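Local coordinates for protein ribulose-1,5-bisphosphate carboxylase/oxygenase large subunit (Rhodopseudomonas palustris, PDB 3QFW) that belongs to the Rubisco-like proteins, relatives of the carbon-fixing enzyme, and probably binds magnesium in a TIM-barrel active site, with its own reaction unsettled, at residues Y12-D17 and L26-E31; E22-A27 and P95-A100; A74-P77 and Q82-N85; M86-S91 and G259-A264; S237-I242 and L249-H254. One frame throughout, in Å; residues are numbered along the deposited sequence.

Contact 1 (Y12-D17 and L26-E31)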
# COMPACT_ATOMS: atom_id res chain seq x y z
N TYR B 12 -18.41 0.31 6.50
CA TYR B 12 -17.42 -0.50 7.21
C TYR B 12 -18.08 -1.66 7.92
O TYR B 12 -19.23 -1.56 8.37
CB TYR B 12 -16.67 0.34 8.26
CG TYR B 12 -16.02 1.58 7.70
CD1 TYR B 12 -16.76 2.74 7.51
CD2 TYR B 12 -14.68 1.60 7.37
CE1 TYR B 12 -16.19 3.87 6.98
CE2 TYR B 12 -14.09 2.73 6.85
CZ TYR B 12 -14.85 3.87 6.66
OH TYR B 12 -14.28 5.01 6.14
N HIS B 13 -17.34 -2.75 8.06
CA HIS B 13 -17.82 -3.89 8.82
C HIS B 13 -17.01 -4.00 10.09
O HIS B 13 -15.78 -4.03 10.06
CB HIS B 13 -17.73 -5.17 7.99
CG HIS B 13 -18.73 -5.25 6.88
ND1 HIS B 13 -18.80 -6.31 6.01
CD2 HIS B 13 -19.70 -4.39 6.50
CE1 HIS B 13 -19.77 -6.10 5.14
NE2 HIS B 13 -20.34 -4.94 5.42
N ILE B 14 -17.72 -4.04 11.22
CA ILE B 14 -17.06 -3.96 12.51
C ILE B 14 -17.41 -5.13 13.41
O ILE B 14 -18.58 -5.49 13.57
CB ILE B 14 -17.44 -2.66 13.24
CG1 ILE B 14 -17.05 -1.44 12.40
CG2 ILE B 14 -16.78 -2.61 14.62
CD1 ILE B 14 -17.50 -0.12 13.01
N ALA B 15 -16.37 -5.74 13.98
CA ALA B 15 -16.54 -6.75 15.02
C ALA B 15 -16.73 -6.04 16.36
O ALA B 15 -15.79 -5.44 16.89
CB ALA B 15 -15.33 -7.66 15.07
N SER B 16 -17.93 -6.12 16.91
CA SER B 16 -18.22 -5.42 18.16
C SER B 16 -19.44 -5.99 18.88
O SER B 16 -20.19 -6.80 18.33
CB SER B 16 -18.42 -3.93 17.89
OG SER B 16 -19.01 -3.28 19.01
N ASP B 17 -19.61 -5.57 20.13
CA ASP B 17 -20.75 -5.95 20.94
C ASP B 17 -21.90 -5.00 20.65
O ASP B 17 -21.73 -4.02 19.94
CB ASP B 17 -20.39 -5.88 22.43
CG ASP B 17 -20.50 -7.22 23.13
OD1 ASP B 17 -21.54 -7.90 22.94
OD2 ASP B 17 -19.56 -7.59 23.86
N LEU B 26 -19.18 5.85 16.43
CA LEU B 26 -18.88 7.26 16.54
C LEU B 26 -17.38 7.49 16.47
O LEU B 26 -16.90 8.39 15.77
CB LEU B 26 -19.41 7.83 17.86
CG LEU B 26 -19.59 9.35 17.88
CD1 LEU B 26 -20.75 9.76 16.99
CD2 LEU B 26 -19.80 9.84 19.30
N ALA B 27 -16.64 6.66 17.20
CA ALA B 27 -15.18 6.75 17.21
C ALA B 27 -14.61 6.58 15.80
O ALA B 27 -13.63 7.24 15.42
CB ALA B 27 -14.60 5.72 18.17
N LEU B 28 -15.23 5.67 15.04
CA LEU B 28 -14.86 5.47 13.65
C LEU B 28 -15.11 6.73 12.82
O LEU B 28 -14.26 7.14 12.02
CB LEU B 28 -15.65 4.29 13.07
CG LEU B 28 -15.72 4.21 11.54
CD1 LEU B 28 -14.33 4.08 10.93
CD2 LEU B 28 -16.61 3.05 11.10
N ALA B 29 -16.27 7.35 13.02
CA ALA B 29 -16.58 8.59 12.30
C ALA B 29 -15.51 9.65 12.54
O ALA B 29 -15.09 10.33 11.60
CB ALA B 29 -17.96 9.12 12.70
N ILE B 30 -15.08 9.77 13.79
CA ILE B 30 -14.00 10.68 14.18
C ILE B 30 -12.66 10.31 13.56
O ILE B 30 -12.00 11.15 12.94
CB ILE B 30 -13.83 10.74 15.72
CG1 ILE B 30 -15.13 11.15 16.41
CG2 ILE B 30 -12.73 11.70 16.09
CD1 ILE B 30 -15.60 12.53 16.03
N GLU B 31 -12.25 9.05 13.73
CA GLU B 31 -10.96 8.56 13.23
C GLU B 31 -10.73 8.88 11.75
O GLU B 31 -9.61 9.20 11.34
CB GLU B 31 -10.83 7.05 13.44
CG GLU B 31 -10.72 6.62 14.90
CD GLU B 31 -9.28 6.54 15.39
OE1 GLU B 31 -8.39 7.18 14.79
OE2 GLU B 31 -9.05 5.82 16.38

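Contact 2 (E22-A27 and P95-A100)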
# COMPACT_ATOMS: atom_id res chain seq x y z
N GLU B 22 -22.41 1.22 19.13
CA GLU B 22 -22.78 2.62 18.94
C GLU B 22 -21.58 3.54 19.19
O GLU B 22 -21.29 4.41 18.37
CB GLU B 22 -23.95 3.01 19.84
CG GLU B 22 -25.29 2.44 19.40
CD GLU B 22 -25.73 2.96 18.03
OE1 GLU B 22 -25.10 3.91 17.52
OE2 GLU B 22 -26.70 2.41 17.47
N GLN B 23 -20.89 3.34 20.31
CA GLN B 23 -19.68 4.09 20.64
C GLN B 23 -18.58 3.87 19.61
O GLN B 23 -17.95 4.82 19.14
CB GLN B 23 -19.17 3.68 22.04
CG GLN B 23 -17.78 4.20 22.38
CD GLN B 23 -17.27 3.68 23.72
OE1 GLN B 23 -17.26 2.47 23.98
NE2 GLN B 23 -16.84 4.60 24.59
N ARG B 24 -18.34 2.61 19.28
CA ARG B 24 -17.34 2.27 18.27
C ARG B 24 -17.63 2.98 16.94
O ARG B 24 -16.73 3.47 16.28
CB ARG B 24 -17.30 0.76 18.05
CG ARG B 24 -16.24 0.33 17.05
CD ARG B 24 -14.84 0.69 17.55
NE ARG B 24 -13.82 0.28 16.59
CZ ARG B 24 -13.45 1.00 15.54
NH1 ARG B 24 -14.01 2.18 15.29
NH2 ARG B 24 -12.51 0.55 14.72
N ALA B 25 -18.90 3.04 16.57
CA ALA B 25 -19.25 3.68 15.30
C ALA B 25 -18.91 5.17 15.32
O ALA B 25 -18.39 5.70 14.34
CB ALA B 25 -20.72 3.46 14.96
N LEU B 26 -19.18 5.85 16.43
CA LEU B 26 -18.88 7.26 16.54
C LEU B 26 -17.38 7.49 16.47
O LEU B 26 -16.90 8.39 15.77
CB LEU B 26 -19.41 7.83 17.86
CG LEU B 26 -19.59 9.35 17.88
CD1 LEU B 26 -20.75 9.76 16.99
CD2 LEU B 26 -19.80 9.84 19.30
N ALA B 27 -16.64 6.66 17.20
CA ALA B 27 -15.18 6.75 17.21
C ALA B 27 -14.61 6.58 15.80
O ALA B 27 -13.63 7.24 15.42
CB ALA B 27 -14.60 5.72 18.17
N PRO B 95 -7.87 -3.71 14.32
CA PRO B 95 -8.09 -5.13 14.01
C PRO B 95 -9.57 -5.52 13.88
O PRO B 95 -9.86 -6.63 13.47
CB PRO B 95 -7.48 -5.83 15.22
CG PRO B 95 -7.77 -4.89 16.34
CD PRO B 95 -7.62 -3.50 15.76
N ASP B 96 -10.47 -4.61 14.25
CA ASP B 96 -11.89 -4.95 14.33
C ASP B 96 -12.72 -4.34 13.19
O ASP B 96 -13.95 -4.31 13.27
CB ASP B 96 -12.45 -4.52 15.69
CG ASP B 96 -12.36 -3.02 15.91
OD1 ASP B 96 -11.68 -2.34 15.11
OD2 ASP B 96 -12.96 -2.51 16.89
N ILE B 97 -12.06 -3.87 12.14
CA ILE B 97 -12.76 -3.13 11.10
C ILE B 97 -12.28 -3.49 9.70
O ILE B 97 -11.09 -3.75 9.48
CB ILE B 97 -12.64 -1.61 11.32
CG1 ILE B 97 -13.43 -0.84 10.26
CG2 ILE B 97 -11.18 -1.18 11.33
CD1 ILE B 97 -13.48 0.66 10.48
N ALA B 98 -13.22 -3.51 8.77
CA ALA B 98 -12.91 -3.67 7.36
C ALA B 98 -13.70 -2.64 6.58
O ALA B 98 -14.84 -2.33 6.93
CB ALA B 98 -13.27 -5.07 6.89
N LEU B 99 -13.09 -2.08 5.54
CA LEU B 99 -13.80 -1.18 4.65
C LEU B 99 -14.50 -2.03 3.59
O LEU B 99 -13.84 -2.72 2.84
CB LEU B 99 -12.81 -0.23 3.98
CG LEU B 99 -13.43 0.66 2.90
CD1 LEU B 99 -14.44 1.62 3.53
CD2 LEU B 99 -12.38 1.41 2.10
N ALA B 100 -15.83 -1.96 3.52
CA ALA B 100 -16.63 -2.88 2.68
C ALA B 100 -17.12 -2.31 1.34
O ALA B 100 -17.13 -3.01 0.33
CB ALA B 100 -17.83 -3.44 3.48

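Contact 3 (A74-P77 and Q82-N85)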
# COMPACT_ATOMS: atom_id res chain seq x y z
N ALA B 74 -15.12 17.43 1.09
CA ALA B 74 -14.07 18.45 1.15
C ALA B 74 -12.76 17.84 1.61
O ALA B 74 -11.69 18.26 1.18
CB ALA B 74 -14.48 19.58 2.07
N THR B 75 -12.85 16.85 2.49
CA THR B 75 -11.65 16.25 3.09
C THR B 75 -10.91 15.35 2.11
O THR B 75 -9.71 15.11 2.26
CB THR B 75 -12.00 15.46 4.37
OG1 THR B 75 -12.72 14.27 4.03
CG2 THR B 75 -12.85 16.30 5.30
N ALA B 76 -11.61 14.86 1.09
CA ALA B 76 -10.96 13.96 0.13
C ALA B 76 -11.19 14.34 -1.33
O ALA B 76 -12.17 13.89 -1.96
CB ALA B 76 -11.37 12.52 0.41
N PRO B 77 -10.27 15.14 -1.90
CA PRO B 77 -10.31 15.53 -3.31
C PRO B 77 -10.18 14.30 -4.19
O PRO B 77 -9.81 13.23 -3.69
CB PRO B 77 -9.06 16.42 -3.46
CG PRO B 77 -8.59 16.70 -2.09
CD PRO B 77 -9.02 15.54 -1.26
N GLN B 82 -5.09 10.20 -1.45
CA GLN B 82 -5.80 10.96 -0.42
C GLN B 82 -7.19 10.41 -0.15
O GLN B 82 -7.66 10.42 0.99
CB GLN B 82 -5.87 12.44 -0.79
CG GLN B 82 -6.62 13.31 0.23
CD GLN B 82 -5.97 13.36 1.62
OE1 GLN B 82 -4.87 12.86 1.82
NE2 GLN B 82 -6.68 13.95 2.57
N LEU B 83 -7.84 9.94 -1.20
CA LEU B 83 -9.15 9.32 -1.08
C LEU B 83 -9.03 8.07 -0.22
O LEU B 83 -9.79 7.88 0.72
CB LEU B 83 -9.75 9.00 -2.45
CG LEU B 83 -11.09 8.26 -2.40
CD1 LEU B 83 -12.11 9.08 -1.61
CD2 LEU B 83 -11.62 7.94 -3.81
N LEU B 84 -8.06 7.22 -0.55
CA LEU B 84 -7.80 6.04 0.25
C LEU B 84 -7.47 6.46 1.70
O LEU B 84 -8.00 5.91 2.68
CB LEU B 84 -6.66 5.24 -0.38
CG LEU B 84 -6.66 3.72 -0.25
CD1 LEU B 84 -8.01 3.21 0.21
CD2 LEU B 84 -6.26 3.08 -1.59
N ASN B 85 -6.58 7.44 1.84
CA ASN B 85 -6.23 7.99 3.15
C ASN B 85 -7.47 8.32 3.99
O ASN B 85 -7.62 7.84 5.12
CB ASN B 85 -5.34 9.23 2.98
CG ASN B 85 -4.66 9.66 4.28
OD1 ASN B 85 -4.43 8.86 5.19
ND2 ASN B 85 -4.33 10.94 4.36

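Contact 4 (M86-S91 and G259-A264)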
# COMPACT_ATOMS: atom_id res chain seq x y z
N MET B 86 -8.40 9.10 3.44
CA MET B 86 -9.59 9.47 4.20
C MET B 86 -10.55 8.29 4.40
O MET B 86 -11.25 8.22 5.41
CB MET B 86 -10.32 10.67 3.55
CG MET B 86 -9.66 12.06 3.76
SD MET B 86 -8.70 12.37 5.29
CE MET B 86 -7.07 12.10 4.68
N LEU B 87 -10.59 7.36 3.44
CA LEU B 87 -11.46 6.19 3.59
C LEU B 87 -10.99 5.23 4.66
O LEU B 87 -11.80 4.71 5.43
CB LEU B 87 -11.61 5.43 2.26
CG LEU B 87 -12.38 6.16 1.17
CD1 LEU B 87 -12.31 5.36 -0.12
CD2 LEU B 87 -13.83 6.36 1.61
N PHE B 88 -9.68 4.98 4.73
CA PHE B 88 -9.19 3.90 5.58
C PHE B 88 -7.78 4.06 6.13
O PHE B 88 -7.24 3.11 6.71
CB PHE B 88 -9.25 2.59 4.80
CG PHE B 88 -9.41 1.38 5.68
CD1 PHE B 88 -10.29 1.40 6.75
CD2 PHE B 88 -8.70 0.22 5.40
CE1 PHE B 88 -10.45 0.28 7.56
CE2 PHE B 88 -8.86 -0.91 6.20
CZ PHE B 88 -9.73 -0.88 7.28
N GLY B 89 -7.17 5.23 5.96
CA GLY B 89 -5.80 5.45 6.41
C GLY B 89 -5.48 4.94 7.81
O GLY B 89 -4.65 4.04 8.00
N ASN B 90 -6.13 5.54 8.81
CA ASN B 90 -5.91 5.16 10.19
C ASN B 90 -6.64 3.91 10.63
O ASN B 90 -6.12 3.12 11.42
CB ASN B 90 -6.27 6.32 11.13
CG ASN B 90 -5.16 7.34 11.25
OD1 ASN B 90 -4.01 7.07 10.89
ND2 ASN B 90 -5.49 8.52 11.77
N SER B 91 -7.87 3.72 10.13
CA SER B 91 -8.67 2.60 10.60
C SER B 91 -8.06 1.29 10.14
O SER B 91 -8.32 0.23 10.71
CB SER B 91 -10.12 2.73 10.14
OG SER B 91 -10.78 3.73 10.90
N GLY B 259 -3.90 -7.12 0.41
CA GLY B 259 -4.42 -7.70 1.64
C GLY B 259 -3.79 -7.12 2.88
O GLY B 259 -4.16 -7.47 4.01
N ALA B 260 -2.83 -6.23 2.69
CA ALA B 260 -2.06 -5.69 3.81
C ALA B 260 -2.96 -4.87 4.73
O ALA B 260 -2.78 -4.84 5.94
CB ALA B 260 -0.92 -4.85 3.30
N ALA B 261 -3.94 -4.20 4.13
CA ALA B 261 -4.97 -3.50 4.87
C ALA B 261 -6.32 -4.16 4.55
O ALA B 261 -6.51 -4.70 3.47
CB ALA B 261 -4.98 -2.03 4.51
N LYS B 262 -7.24 -4.12 5.51
CA LYS B 262 -8.48 -4.86 5.40
C LYS B 262 -9.53 -4.09 4.61
O LYS B 262 -10.52 -3.61 5.17
CB LYS B 262 -9.01 -5.23 6.78
CG LYS B 262 -10.04 -6.35 6.77
CD LYS B 262 -9.52 -7.56 6.01
CE LYS B 262 -10.09 -8.85 6.59
NZ LYS B 262 -9.49 -10.06 5.95
N ILE B 263 -9.30 -3.97 3.31
CA ILE B 263 -10.29 -3.45 2.38
C ILE B 263 -10.87 -4.62 1.60
O ILE B 263 -10.12 -5.42 1.05
CB ILE B 263 -9.66 -2.45 1.39
CG1 ILE B 263 -8.93 -1.33 2.16
CG2 ILE B 263 -10.71 -1.89 0.45
CD1 ILE B 263 -8.32 -0.27 1.25
N ALA B 264 -12.20 -4.75 1.57
CA ALA B 264 -12.81 -5.89 0.90
C ALA B 264 -12.39 -5.94 -0.57
O ALA B 264 -12.35 -4.91 -1.26
CB ALA B 264 -14.33 -5.84 1.01

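Contact 5 (S237-I242 and L249-H254)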
# COMPACT_ATOMS: atom_id res chain seq x y z
N SER B 237 -2.04 6.57 -6.45
CA SER B 237 -1.91 7.85 -7.14
C SER B 237 -0.99 7.74 -8.36
O SER B 237 -1.29 8.29 -9.42
CB SER B 237 -1.48 8.98 -6.21
OG SER B 237 -2.52 9.33 -5.31
N ASN B 238 0.11 7.00 -8.22
CA ASN B 238 0.98 6.77 -9.38
C ASN B 238 0.41 5.80 -10.42
O ASN B 238 0.62 5.96 -11.63
CB ASN B 238 2.34 6.30 -8.88
CG ASN B 238 2.90 7.23 -7.85
OD1 ASN B 238 3.19 8.39 -8.13
ND2 ASN B 238 3.03 6.73 -6.62
N PHE B 239 -0.32 4.80 -9.94
CA PHE B 239 -1.03 3.90 -10.84
C PHE B 239 -1.94 4.74 -11.73
O PHE B 239 -1.95 4.58 -12.96
CB PHE B 239 -1.85 2.87 -10.06
CG PHE B 239 -2.83 2.08 -10.93
CD1 PHE B 239 -2.36 1.16 -11.86
CD2 PHE B 239 -4.19 2.27 -10.79
CE1 PHE B 239 -3.26 0.43 -12.66
CE2 PHE B 239 -5.10 1.54 -11.59
CZ PHE B 239 -4.63 0.62 -12.53
N HIS B 240 -2.69 5.65 -11.12
CA HIS B 240 -3.63 6.49 -11.86
C HIS B 240 -2.89 7.38 -12.86
O HIS B 240 -3.34 7.57 -14.00
CB HIS B 240 -4.42 7.34 -10.88
CG HIS B 240 -5.56 8.09 -11.50
ND1 HIS B 240 -6.49 7.49 -12.33
CD2 HIS B 240 -5.94 9.38 -11.39
CE1 HIS B 240 -7.38 8.38 -12.71
NE2 HIS B 240 -7.07 9.54 -12.16
N ALA B 241 -1.75 7.92 -12.43
CA ALA B 241 -0.92 8.74 -13.31
C ALA B 241 -0.47 7.97 -14.54
O ALA B 241 -0.46 8.52 -15.65
CB ALA B 241 0.29 9.28 -12.55
N ILE B 242 -0.08 6.71 -14.36
CA ILE B 242 0.33 5.86 -15.48
C ILE B 242 -0.85 5.57 -16.41
O ILE B 242 -0.69 5.54 -17.63
CB ILE B 242 0.96 4.53 -15.02
CG1 ILE B 242 2.41 4.76 -14.60
CG2 ILE B 242 0.95 3.50 -16.13
CD1 ILE B 242 3.34 5.13 -15.75
N LEU B 249 -3.06 1.47 -24.36
CA LEU B 249 -2.58 0.19 -23.88
C LEU B 249 -3.66 -0.43 -23.00
O LEU B 249 -4.38 0.28 -22.31
CB LEU B 249 -1.32 0.37 -23.03
CG LEU B 249 -0.06 0.89 -23.72
CD1 LEU B 249 1.09 0.96 -22.72
CD2 LEU B 249 0.30 -0.01 -24.88
N VAL B 250 -3.77 -1.75 -23.01
CA VAL B 250 -4.64 -2.40 -22.04
C VAL B 250 -3.92 -2.38 -20.68
O VAL B 250 -2.80 -2.88 -20.56
CB VAL B 250 -5.00 -3.84 -22.45
CG1 VAL B 250 -5.88 -4.48 -21.39
CG2 VAL B 250 -5.72 -3.85 -23.82
N VAL B 251 -4.55 -1.78 -19.68
CA VAL B 251 -3.94 -1.72 -18.35
C VAL B 251 -4.49 -2.82 -17.46
O VAL B 251 -5.67 -2.80 -17.10
CB VAL B 251 -4.17 -0.37 -17.67
CG1 VAL B 251 -3.60 -0.39 -16.22
CG2 VAL B 251 -3.54 0.74 -18.50
N VAL B 252 -3.64 -3.78 -17.12
CA VAL B 252 -4.06 -4.93 -16.32
C VAL B 252 -3.58 -4.70 -14.89
O VAL B 252 -2.38 -4.54 -14.65
CB VAL B 252 -3.44 -6.23 -16.84
CG1 VAL B 252 -3.96 -7.42 -16.05
CG2 VAL B 252 -3.70 -6.42 -18.35
N ALA B 253 -4.50 -4.70 -13.94
CA ALA B 253 -4.12 -4.52 -12.54
C ALA B 253 -3.88 -5.87 -11.86
O ALA B 253 -4.57 -6.85 -12.15
CB ALA B 253 -5.17 -3.71 -11.80
N HIS B 254 -2.88 -5.90 -10.98
CA HIS B 254 -2.56 -7.08 -10.17
C HIS B 254 -2.75 -6.75 -8.68
O HIS B 254 -2.49 -5.62 -8.25
CB HIS B 254 -1.10 -7.50 -10.40
CG HIS B 254 -0.74 -8.80 -9.75
ND1 HIS B 254 -0.25 -8.88 -8.46
CD2 HIS B 254 -0.81 -10.07 -10.21
CE1 HIS B 254 -0.04 -10.15 -8.16
NE2 HIS B 254 -0.37 -10.89 -9.20

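Contact 1 (Y12-D17 and L26-E31)
L28 reaches from helix 18-31 and sets one methyl over the Y12 ring and the other between Y12 and I14, successive inward-facing residues of segment 12-17. The dense part of the contact is the leucine on the tyrosine. CD1 of L28 stands 4.1 Å from the centroid of the Y12 ring and just 3° off the ring normal, a CH-pi contact centred on the face. The second branch works nearer the root of the same side chain: CD2 of L28 lies 3.6 Å from CD1 of Y12 and also borders CG and CB of the tyrosine. That same methyl meets the end of the isoleucine, with CD1 of I14 3.8 Å from CD2 of L28. L28 has CG opposite its backbone N (chi1 162°), which carries the fork toward the strand and lets one methyl cover the ring while the other fills the angle between Y12 and I14.

The rest of the strand segment is looser. H13 turns its side chain the opposite way, and A15 and D17 are exposed to solvent; S16 bonds to the next residue, its OG donating to O of D17 at 3.0 Å, in the carbonyl plane and on a lone pair. On the helix, L26 likewise faces solvent.

The phenol end of Y12 is anchored separately, by a hydrogen bond from OH to the carbonyl O of L87 in helix 80-88. Helix 18-31 thus packs on the antiparallel sheet of the N-terminal domain, with I69 and L71 of strand 64-71 touching Y12 and I97 of strand 97-98 touching both Y12 and L28.

Contact 2 (E22-A27 and P95-A100)
A two-pronged salt bridge between R24 and D96 ties helix 18-31 to the start of strand 97-98 in the N-terminal domain. The guanidinium comes side-on, NE and one terminal nitrogen each taking a different carboxylate oxygen. NE of R24 donates to OD2 of D96 at 2.9 Å, and NH2 of R24 donates to OD1 of D96 at 3.0 Å. Both bonds are close to straight, with N-H...O angles of 165°, and both oxygens are met on their syn sides. The fit is not flat: the carboxylate oxygens lie near the guanidinium plane, yet the group itself is tilted 35° to it.

The order of elements here, beta-alpha-beta-beta-alpha-beta, is that of the ferredoxin-like N-terminal domain of the Rubisco family, and the bridge spans from its first helix to strand 97-98, which follows the second helix. The R24 chain is bent at its second torsion (chi2 63°) and packs on I14 of strand 8-15 on its way to the aspartate. A leucine at this position would probably strand the D96 carboxylate without its counter-charge and release it to turn.

Beside the bridge, CB of I97 comes 4.0 Å from NH2 of R24, an apolar flank to the charged pair. D96 is further fixed through its backbone, hydrogen-bonded to A15, while the adjacent P95 packs on A291 of the second subunit.

Contact 3 (A74-P77 and Q82-N85)
Q82 makes the polar part of this contact and its proline packing, folding its side chain back from helix 80-88 toward the loop at T75-P77. Its CG lies against the proline ring, 3.6 Å from CD of P77. At the end of the side chain, NE2 of Q82 points at the carbonyl O of T75 from 3.3 Å, a long hydrogen bond and a doubtful one in detail, since the amide nitrogen is crowded in the model. Next to it, CB of A76 rests 4.1 Å from CD1 of L83.

One turn further along the helix, ND2 of N85 donates to OE1 of Q82 at 3.2 Å; the line is nearly straight, but the donor sits 39° out of the carbonyl plane. The second subunit supplies the outer shell: G168 O accepts from Q82 NE2, H167 O from N85 ND2, and Q172 NE2 donates to T75 O. Within the chain, OH of Y108 binds O of A76.

With N85 donating to OE1 and G168 of the second subunit accepting from NE2, the Q82 amide is probably held in one orientation, and this buried loop-helix corner is consistent with a polar seam of the dimer interface.

Contact 4 (M86-S91 and G259-A264)
At the junction between the N-terminal domain and the TIM barrel, F88 at the end region of helix 80-88 sets its ring against A261, K262 and I263, in the loop that links barrel strand 250-253 to helix 265-276. The closer apolar packing is with the isoleucine: CD2 of F88 lies 3.6 Å from CG1 of I263, and the two side chains slide past one another in opposite directions. The ring also comes close to backbone, CE2 of F88 standing 3.3 Å from the carbonyl O of K262, with CZ nearly as near. A261 adds a lighter touch, its CB 4.4 Å from CE2 of F88. All three approach the ring obliquely.

The loop keeps its shape through an inverse gamma turn centred on K262, closed by the bond from N of I263 to O of A261 at 2.9 Å. The K262 carbonyl lies beside the ring and accepts a hydrogen bond from N of L99. The F88 ring also meets Y12 and I97 of the antiparallel sheet. With only a methyl in place of the ring, as in an alanine, a gap is likely to open beside I263 and the K262 carbonyl to lose its apolar cover.

Across the subunit boundary, M257 of the second subunit packs on A261 and I263. The arrangement is consistent with the Rubisco fold, an N-terminal domain joined to a TIM barrel, this contact being a junction of the two within one chain.

Contact 5 (S237-I242 and L249-H254)
Chi1 of 169° extends the ring of F239 from helix 236-243 toward strand 250-253, and V251, its CG1 in the equivalent trans position (chi1 176°), sends that methyl back to meet it. The two side chains approach from opposite directions and join at CE1 of F239 and CG1 of V251, 3.7 Å apart; CZ of F239 lies 4.0 Å from the same methyl. Two residues on along the strand, the small side chain of A253 meets the end of the ring, its CB 4.4 Å from CZ of F239. Both contacts are slanted to the ring.

V251 and A253 point to the helix, whereas V252 between them points away, as the alternation of a strand demands. This is the layering of a TIM barrel: strand 226-229, the helical connection and parallel strand 250-253 make a beta-alpha-beta unit, and the outward-facing side chains of the strand meet the helix layer. The ring of F239 bridges more than one strand, since it also touches V229 of strand 226-229, A278 in the loop before strand 280-284 and F276 of helix 265-276. A253 in turn packs on F273.

The strand is held by its neighbours, with V252 hydrogen-bonded through its backbone to V227 and V251 to A280. Beside F239 on the helix, OD1 of N238 is hydrogen-bonded to N of L209 of the second subunit.

Contacts 1 and 2 share helix 18-31 and join it to neighbouring strands 8-15 and 97-98 of one antiparallel sheet, their centres 2 Å apart. Contacts 3 and 4 both use helix 80-88, with centres 13 Å apart, and meet where L84 packs on I263. Contact 4 also touches contacts 1 and 2, so the N-terminal domain is bonded to the barrel loop at 259-264. Contact 5 lies within the barrel, about 17 Å from contact 1 between nearest atoms, and in sequence falls between the two segments of contact 4. Contacts 3, 4 and 5 all touch the second subunit, linking both domains to the dimer.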